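Local coordinates for protein glycoside hydrolase family 81 (Clostridium thermocellum, PDB 6FOP) that probably hydrolyses beta-1,3-glucans such as laminarin as a family 81 endo-acting glucanase of the cellulosome, at residues V91-D105 / A114-T126. Residues are numbered along the deposited sequence; the frame is centred on the assembly and turned at random. Where two conformers were deposited one is given.
Sequences VGHSSVYTFPDARAD and AVMASGSGSIKAT. With MG (magnesium ion), chain Y.
With CG turned away from its carbonyl carbon (chi1 -71°), F99 lays a ring face against M116 CB, with its edge toward G121 O, while M116, bent at chi3 (78°), folds its thioether back beside that ring. The CB contact is CH-pi, 3.8 Å from F99 CG to M116 CB, and SD stands obliquely in a Met-aromatic contact; V96 CG1 lies against the opposite face, toward its rim. The I123 side chain crosses that of F99 at about a right angle, its CD1 3.9 Å from F99 CE2. H93 ND1 accepts from the backbone N of S95 and of V96, and NE2 is hydrogen-bonded to the backbone O of T139. R103 and V115 form an antiparallel hydrogen-bonded pair, R103 N to V115 O 3.0 Å and V115 N to R103 O 2.8 Å. Where the loop runs up to the edge strand, a water links D101 O and A117 N. K124, fully extended, brings NZ to 3.0 Å from D105 OD2 in a salt bridge, above the carboxylate plane; OD1 is held by T28 and N30. A102 O binds magnesium at 2.2 Å alongside carbonyls of I44, N47 and Y49. The whole is a connection between two antiparallel sheets, whose V96 and F99 pack against the hairpin 111-118/121-128 near its type I turn, before the edge strand 103-107.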
ATOM      1  N   VAL A  91     -28.679  -6.950   5.768  1.00 16.02           N
ATOM      2  CA  VAL A  91     -29.552  -5.803   5.589  1.00 15.95           C
ATOM      3  C   VAL A  91     -30.227  -5.996   4.250  1.00 17.33           C
ATOM      4  O   VAL A  91     -29.620  -5.808   3.204  1.00 17.99           O
ATOM      5  CB  VAL A  91     -28.766  -4.481   5.624  1.00 16.40           C
ATOM      6  CG1 VAL A  91     -29.666  -3.286   5.343  1.00 16.87           C
ATOM      7  CG2 VAL A  91     -28.077  -4.299   6.968  1.00 16.31           C
ATOM      8  N   GLY A  92     -31.510  -6.386   4.321  1.00 17.04           N
ATOM      9  CA  GLY A  92     -32.351  -6.602   3.156  1.00 18.42           C
ATOM     10  C   GLY A  92     -33.480  -5.577   3.114  1.00 18.02           C
ATOM     11  O   GLY A  92     -33.464  -4.569   3.836  1.00 17.74           O
ATOM     12  N   HIS A  93     -34.490  -5.885   2.311  1.00 19.01           N
ATOM     13  CA  HIS A  93     -35.531  -4.940   1.947  1.00 18.58           C
ATOM     14  C   HIS A  93     -36.886  -5.666   2.082  1.00 21.84           C
ATOM     15  O   HIS A  93     -37.020  -6.867   1.763  1.00 23.88           O
ATOM     16  CB  HIS A  93     -35.261  -4.465   0.533  1.00 20.22           C
ATOM     17  CG  HIS A  93     -36.094  -3.311   0.084  1.00 20.18           C
ATOM     18  ND1 HIS A  93     -37.424  -3.446  -0.226  1.00 22.10           N
ATOM     19  CD2 HIS A  93     -35.774  -2.030  -0.194  1.00 20.20           C
ATOM     20  CE1 HIS A  93     -37.900  -2.294  -0.662  1.00 23.18           C
ATOM     21  NE2 HIS A  93     -36.916  -1.416  -0.644  1.00 22.34           N
ATOM     22  N   SER A  94     -37.894  -4.939   2.560  1.00 21.20           N
ATOM     23  CA  SER A  94     -39.184  -5.544   2.912  1.00 22.74           C
ATOM     24  C   SER A  94     -40.000  -6.007   1.720  1.00 24.42           C
ATOM     25  O   SER A  94     -40.876  -6.843   1.870  1.00 28.06           O
ATOM     26  CB  SER A  94     -39.999  -4.578   3.773  1.00 21.92           C
ATOM     27  OG  SER A  94     -40.336  -3.396   3.095  1.00 22.90           O
ATOM     28  N   SER A  95     -39.798  -5.406   0.558  1.00 24.75           N
ATOM     29  CA  SER A  95     -40.526  -5.823  -0.648  1.00 28.68           C
ATOM     30  C   SER A  95     -39.703  -6.308  -1.839  1.00 27.76           C
ATOM     31  O   SER A  95     -40.241  -6.972  -2.713  1.00 33.57           O
ATOM     32  CB  SER A  95     -41.520  -4.734  -1.070  1.00 32.73           C
ATOM     33  OG  SER A  95     -40.885  -3.508  -1.305  1.00 34.80           O
ATOM     34  N   VAL A  96     -38.398  -6.058  -1.845  1.00 23.98           N
ATOM     35  CA  VAL A  96     -37.537  -6.512  -2.903  1.00 24.74           C
ATOM     36  C   VAL A  96     -36.691  -7.598  -2.265  1.00 25.71           C
ATOM     37  O   VAL A  96     -35.837  -7.307  -1.450  1.00 26.94           O
ATOM     38  CB  VAL A  96     -36.645  -5.385  -3.470  1.00 25.68           C
ATOM     39  CG1 VAL A  96     -35.738  -5.936  -4.559  1.00 26.06           C
ATOM     40  CG2 VAL A  96     -37.507  -4.268  -4.047  1.00 26.78           C
ATOM     41  N   TYR A  97     -36.940  -8.849  -2.618  1.00 26.98           N
ATOM     42  CA  TYR A  97     -36.191  -9.973  -2.042  1.00 29.26           C
ATOM     43  C   TYR A  97     -34.965 -10.360  -2.883  1.00 27.44           C
ATOM     44  O   TYR A  97     -34.053 -11.023  -2.369  1.00 30.32           O
ATOM     45  CB  TYR A  97     -37.122 -11.175  -1.821  1.00 32.00           C
ATOM     46  CG  TYR A  97     -37.945 -11.112  -0.537  1.00 37.65           C
ATOM     47  CD1 TYR A  97     -38.586  -9.935  -0.138  1.00 39.22           C
ATOM     48  CD2 TYR A  97     -38.105 -12.250   0.274  1.00 45.02           C
ATOM     49  CE1 TYR A  97     -39.346  -9.867   1.031  1.00 37.25           C
ATOM     50  CE2 TYR A  97     -38.858 -12.201   1.445  1.00 50.18           C
ATOM     51  CZ  TYR A  97     -39.477 -11.011   1.816  1.00 47.80           C
ATOM     52  OH  TYR A  97     -40.232 -10.940   2.974  1.00 55.24           O
ATOM     53  N   THR A  98     -34.945  -9.966  -4.162  1.00 27.31           N
ATOM     54  CA  THR A  98     -33.822 -10.232  -5.076  0.70 27.40           C
ATOM     55  C   THR A  98     -33.431  -8.955  -5.825  1.00 25.86           C
ATOM     56  O   THR A  98     -34.224  -8.444  -6.615  1.00 29.70           O
ATOM     57  CB  THR A  98     -34.206 -11.309  -6.132  0.70 29.91           C
ATOM     58  OG1 THR A  98     -34.666 -12.494  -5.470  0.70 33.24           O
ATOM     59  CG2 THR A  98     -33.023 -11.667  -7.015  0.70 30.53           C
ATOM     60  N   PHE A  99     -32.217  -8.458  -5.594  1.00 21.63           N
ATOM     61  CA  PHE A  99     -31.679  -7.340  -6.342  1.00 22.05           C
ATOM     62  C   PHE A  99     -30.810  -7.914  -7.451  1.00 21.88           C
ATOM     63  O   PHE A  99     -30.180  -8.941  -7.239  1.00 24.05           O
ATOM     64  CB  PHE A  99     -30.828  -6.472  -5.433  1.00 22.64           C
ATOM     65  CG  PHE A  99     -31.620  -5.695  -4.421  1.00 21.12           C
ATOM     66  CD1 PHE A  99     -32.246  -4.518  -4.779  1.00 22.21           C
ATOM     67  CD2 PHE A  99     -31.747  -6.160  -3.121  1.00 22.01           C
ATOM     68  CE1 PHE A  99     -32.990  -3.807  -3.850  1.00 21.80           C
ATOM     69  CE2 PHE A  99     -32.491  -5.455  -2.184  1.00 21.96           C
ATOM     70  CZ  PHE A  99     -33.113  -4.275  -2.556  1.00 22.25           C
ATOM     71  N   PRO A 100     -30.743  -7.245  -8.606  1.00 22.68           N
ATOM     72  CA  PRO A 100     -30.039  -7.824  -9.751  1.00 23.54           C
ATOM     73  C   PRO A 100     -28.516  -7.721  -9.668  1.00 22.04           C
ATOM     74  O   PRO A 100     -27.828  -8.516 -10.298  1.00 24.62           O
ATOM     75  CB  PRO A 100     -30.541  -6.988 -10.930  1.00 25.47           C
ATOM     76  CG  PRO A 100     -30.920  -5.698 -10.347  1.00 26.55           C
ATOM     77  CD  PRO A 100     -31.462  -6.011  -8.975  1.00 24.66           C
ATOM     78  N   ASP A 101     -28.003  -6.778  -8.881  1.00 20.57           N
ATOM     79  CA  ASP A 101     -26.547  -6.551  -8.764  1.00 19.28           C
ATOM     80  C   ASP A 101     -26.281  -5.558  -7.646  1.00 18.58           C
ATOM     81  O   ASP A 101     -27.231  -5.037  -7.052  1.00 21.37           O
ATOM     82  CB  ASP A 101     -25.938  -6.076 -10.092  1.00 20.90           C
ATOM     83  CG  ASP A 101     -26.548  -4.782 -10.636  1.00 22.45           C
ATOM     84  OD1 ASP A 101     -26.819  -3.844  -9.875  1.00 25.60           O
ATOM     85  OD2 ASP A 101     -26.692  -4.682 -11.872  1.00 27.92           O
ATOM     86  N   ALA A 102     -24.997  -5.301  -7.373  1.00 16.88           N
ATOM     87  CA  ALA A 102     -24.571  -4.204  -6.519  1.00 17.25           C
ATOM     88  C   ALA A 102     -23.558  -3.422  -7.325  1.00 16.73           C
ATOM     89  O   ALA A 102     -22.596  -4.009  -7.866  1.00 17.15           O
ATOM     90  CB  ALA A 102     -23.969  -4.711  -5.240  1.00 18.02           C
ATOM     91  N   ARG A 103     -23.740  -2.097  -7.354  1.00 16.07           N
ATOM     92  CA  ARG A 103     -22.912  -1.200  -8.163  1.00 15.79           C
ATOM     93  C   ARG A 103     -22.295  -0.092  -7.327  1.00 15.92           C
ATOM     94  O   ARG A 103     -22.950   0.496  -6.471  1.00 17.76           O
ATOM     95  CB  ARG A 103     -23.728  -0.558  -9.269  1.00 16.96           C
ATOM     96  CG  ARG A 103     -24.196  -1.572 -10.309  1.00 20.13           C
ATOM     97  CD  ARG A 103     -25.146  -0.999 -11.335  1.00 22.47           C
ATOM     98  NE  ARG A 103     -25.423  -2.011 -12.363  1.00 25.78           N
ATOM     99  CZ  ARG A 103     -24.805  -2.109 -13.549  1.00 29.38           C
ATOM    100  NH1 ARG A 103     -23.853  -1.252 -13.936  1.00 31.53           N
ATOM    101  NH2 ARG A 103     -25.143  -3.090 -14.373  1.00 34.19           N
ATOM    102  N   ALA A 104     -21.020   0.224  -7.591  1.00 15.78           N
ATOM    103  CA  ALA A 104     -20.382   1.348  -6.899  1.00 15.48           C
ATOM    104  C   ALA A 104     -20.902   2.667  -7.462  1.00 15.70           C
ATOM    105  O   ALA A 104     -20.926   2.863  -8.661  1.00 17.11           O
ATOM    106  CB  ALA A 104     -18.867   1.290  -7.033  1.00 15.97           C
ATOM    107  N   ASP A 105     -21.266   3.558  -6.553  1.00 15.78           N
ATOM    108  CA  ASP A 105     -21.787   4.888  -6.867  1.00 15.54           C
ATOM    109  C   ASP A 105     -20.781   6.017  -6.600  1.00 15.38           C
ATOM    110  O   ASP A 105     -20.738   7.014  -7.342  1.00 17.18           O
ATOM    111  CB  ASP A 105     -23.077   5.106  -6.049  1.00 16.82           C
ATOM    112  CG  ASP A 105     -23.838   6.343  -6.458  1.00 19.47           C
ATOM    113  OD1 ASP A 105     -24.438   6.349  -7.546  1.00 21.76           O
ATOM    114  OD2 ASP A 105     -23.842   7.296  -5.664  1.00 23.95           O
ATOM    115  N   ALA A 114     -22.417   2.126  -2.367  1.00 14.67           N
ATOM    116  CA  ALA A 114     -22.891   1.161  -3.369  1.00 15.21           C
ATOM    117  C   ALA A 114     -24.413   1.127  -3.378  1.00 15.68           C
ATOM    118  O   ALA A 114     -25.039   1.311  -2.338  1.00 19.10           O
ATOM    119  CB  ALA A 114     -22.332  -0.226  -3.086  1.00 16.80           C
ATOM    120  N   VAL A 115     -24.974   0.843  -4.548  1.00 16.08           N
ATOM    121  CA  VAL A 115     -26.422   0.836  -4.726  1.00 17.21           C
ATOM    122  C   VAL A 115     -26.857  -0.526  -5.246  1.00 17.75           C
ATOM    123  O   VAL A 115     -26.240  -1.091  -6.152  1.00 18.19           O
ATOM    124  CB  VAL A 115     -26.850   1.902  -5.762  1.00 20.30           C
ATOM    125  CG1 VAL A 115     -28.349   1.789  -6.088  1.00 23.19           C
ATOM    126  CG2 VAL A 115     -26.545   3.289  -5.256  1.00 21.17           C
ATOM    127  N   MET A 116     -27.933  -1.035  -4.650  1.00 18.41           N
ATOM    128  CA  MET A 116     -28.662  -2.193  -5.148  1.00 19.11           C
ATOM    129  C   MET A 116     -30.069  -1.689  -5.476  1.00 18.52           C
ATOM    130  O   MET A 116     -30.705  -1.096  -4.624  1.00 18.50           O
ATOM    131  CB  MET A 116     -28.723  -3.256  -4.044  1.00 21.21           C
ATOM    132  CG  MET A 116     -27.407  -3.521  -3.376  1.00 23.44           C
ATOM    133  SD  MET A 116     -27.582  -4.784  -2.130  1.00 24.34           S
ATOM    134  CE  MET A 116     -27.606  -6.101  -3.351  1.00 21.32           C
ATOM    135  N   ALA A 117     -30.557  -1.927  -6.689  1.00 19.19           N
ATOM    136  CA  ALA A 117     -31.847  -1.379  -7.082  1.00 20.79           C
ATOM    137  C   ALA A 117     -32.594  -2.289  -8.028  1.00 22.89           C
ATOM    138  O   ALA A 117     -32.021  -2.825  -8.970  1.00 25.03           O
ATOM    139  CB  ALA A 117     -31.646  -0.020  -7.741  1.00 22.33           C
ATOM    140  N   SER A 118     -33.896  -2.410  -7.795  1.00 24.46           N
ATOM    141  CA  SER A 118     -34.809  -2.981  -8.777  1.00 26.40           C
ATOM    142  C   SER A 118     -35.777  -1.851  -9.150  1.00 30.74           C
ATOM    143  O   SER A 118     -35.673  -0.729  -8.658  1.00 34.05           O
ATOM    144  CB  SER A 118     -35.592  -4.118  -8.149  1.00 32.26           C
ATOM    145  OG  SER A 118     -36.600  -3.558  -7.321  1.00 35.59           O
ATOM    146  N   GLY A 119     -36.726  -2.154 -10.004  1.00 31.76           N
ATOM    147  CA  GLY A 119     -37.747  -1.190 -10.348  1.00 33.66           C
ATOM    148  C   GLY A 119     -38.655  -0.819  -9.190  1.00 35.09           C
ATOM    149  O   GLY A 119     -39.309   0.216  -9.250  1.00 41.36           O
ATOM    150  N   SER A 120     -38.720  -1.646  -8.142  1.00 33.71           N
ATOM    151  CA  SER A 120     -39.624  -1.376  -7.030  1.00 35.80           C
ATOM    152  C   SER A 120     -38.936  -1.028  -5.700  1.00 33.13           C
ATOM    153  O   SER A 120     -39.586  -0.930  -4.664  1.00 38.09           O
ATOM    154  CB  SER A 120     -40.612  -2.537  -6.859  1.00 41.89           C
ATOM    155  OG  SER A 120     -39.983  -3.668  -6.306  1.00 46.53           O
ATOM    156  N   GLY A 121     -37.624  -0.817  -5.709  1.00 25.78           N
ATOM    157  CA  GLY A 121     -36.953  -0.415  -4.472  1.00 21.91           C
ATOM    158  C   GLY A 121     -35.435  -0.476  -4.548  1.00 20.93           C
ATOM    159  O   GLY A 121     -34.871  -1.068  -5.464  1.00 22.18           O
ATOM    160  N   SER A 122     -34.782   0.099  -3.553  1.00 17.54           N
ATOM    161  CA  SER A 122     -33.310   0.170  -3.552  1.00 17.21           C
ATOM    162  C   SER A 122     -32.758   0.294  -2.152  1.00 16.95           C
ATOM    163  O   SER A 122     -33.443   0.706  -1.239  1.00 18.29           O
ATOM    164  CB  SER A 122     -32.841   1.360  -4.398  1.00 19.15           C
ATOM    165  OG  SER A 122     -33.077   2.588  -3.738  1.00 20.13           O
ATOM    166  N   ILE A 123     -31.492  -0.104  -2.007  1.00 17.66           N
ATOM    167  CA  ILE A 123     -30.714   0.180  -0.824  1.00 16.51           C
ATOM    168  C   ILE A 123     -29.404   0.835  -1.320  1.00 17.18           C
ATOM    169  O   ILE A 123     -28.737   0.286  -2.201  1.00 17.64           O
ATOM    170  CB  ILE A 123     -30.326  -1.096  -0.048  1.00 16.68           C
ATOM    171  CG1 ILE A 123     -31.564  -1.937   0.261  1.00 18.09           C
ATOM    172  CG2 ILE A 123     -29.586  -0.728   1.246  1.00 17.76           C
ATOM    173  CD1 ILE A 123     -31.245  -3.294   0.827  1.00 19.78           C
ATOM    174  N   LYS A 124     -29.032   1.955  -0.703  1.00 16.14           N
ATOM    175  CA  LYS A 124     -27.727   2.577  -0.922  1.00 16.29           C
ATOM    176  C   LYS A 124     -26.972   2.440   0.369  1.00 15.57           C
ATOM    177  O   LYS A 124     -27.428   2.894   1.411  1.00 17.59           O
ATOM    178  CB  LYS A 124     -27.855   4.040  -1.308  1.00 18.51           C
ATOM    179  CG  LYS A 124     -26.498   4.656  -1.694  1.00 20.87           C
ATOM    180  CD  LYS A 124     -26.724   6.039  -2.295  1.00 26.20           C
ATOM    181  CE  LYS A 124     -25.458   6.711  -2.761  1.00 31.05           C
ATOM    182  NZ  LYS A 124     -25.827   7.969  -3.484  1.00 36.83           N
ATOM    183  N   ALA A 125     -25.832   1.755   0.304  1.00 15.41           N
ATOM    184  CA  ALA A 125     -25.010   1.461   1.479  1.00 15.32           C
ATOM    185  C   ALA A 125     -23.689   2.219   1.424  1.00 15.27           C
ATOM    186  O   ALA A 125     -23.033   2.237   0.367  1.00 16.54           O
ATOM    187  CB  ALA A 125     -24.744  -0.022   1.548  1.00 16.71           C
ATOM    188  N   THR A 126     -23.331   2.852   2.536  1.00 13.32           N
ATOM    189  CA  THR A 126     -22.010   3.448   2.706  1.00 13.85           C
ATOM    190  C   THR A 126     -21.231   2.568   3.686  1.00 13.43           C
ATOM    191  O   THR A 126     -21.638   2.403   4.850  1.00 14.35           O
ATOM    192  CB  THR A 126     -22.094   4.872   3.263  1.00 15.77           C
ATOM    193  OG1 THR A 126     -22.851   5.676   2.361  1.00 15.96           O
ATOM    194  CG2 THR A 126     -20.722   5.513   3.458  1.00 15.48           C
TER
HETATM  195 MG    MG Y 824     -21.093  -5.664  -8.065  1.00 18.08          MG
HETATM  196  O   HOH W   1     -27.410  -1.129  -8.666  1.00 32.92           O
HETATM  197  O   HOH W   2     -29.202  -3.667  -8.331  1.00 39.02           O
HETATM  198  O   HOH W   3     -23.164   8.620  -3.448  1.00 24.82           O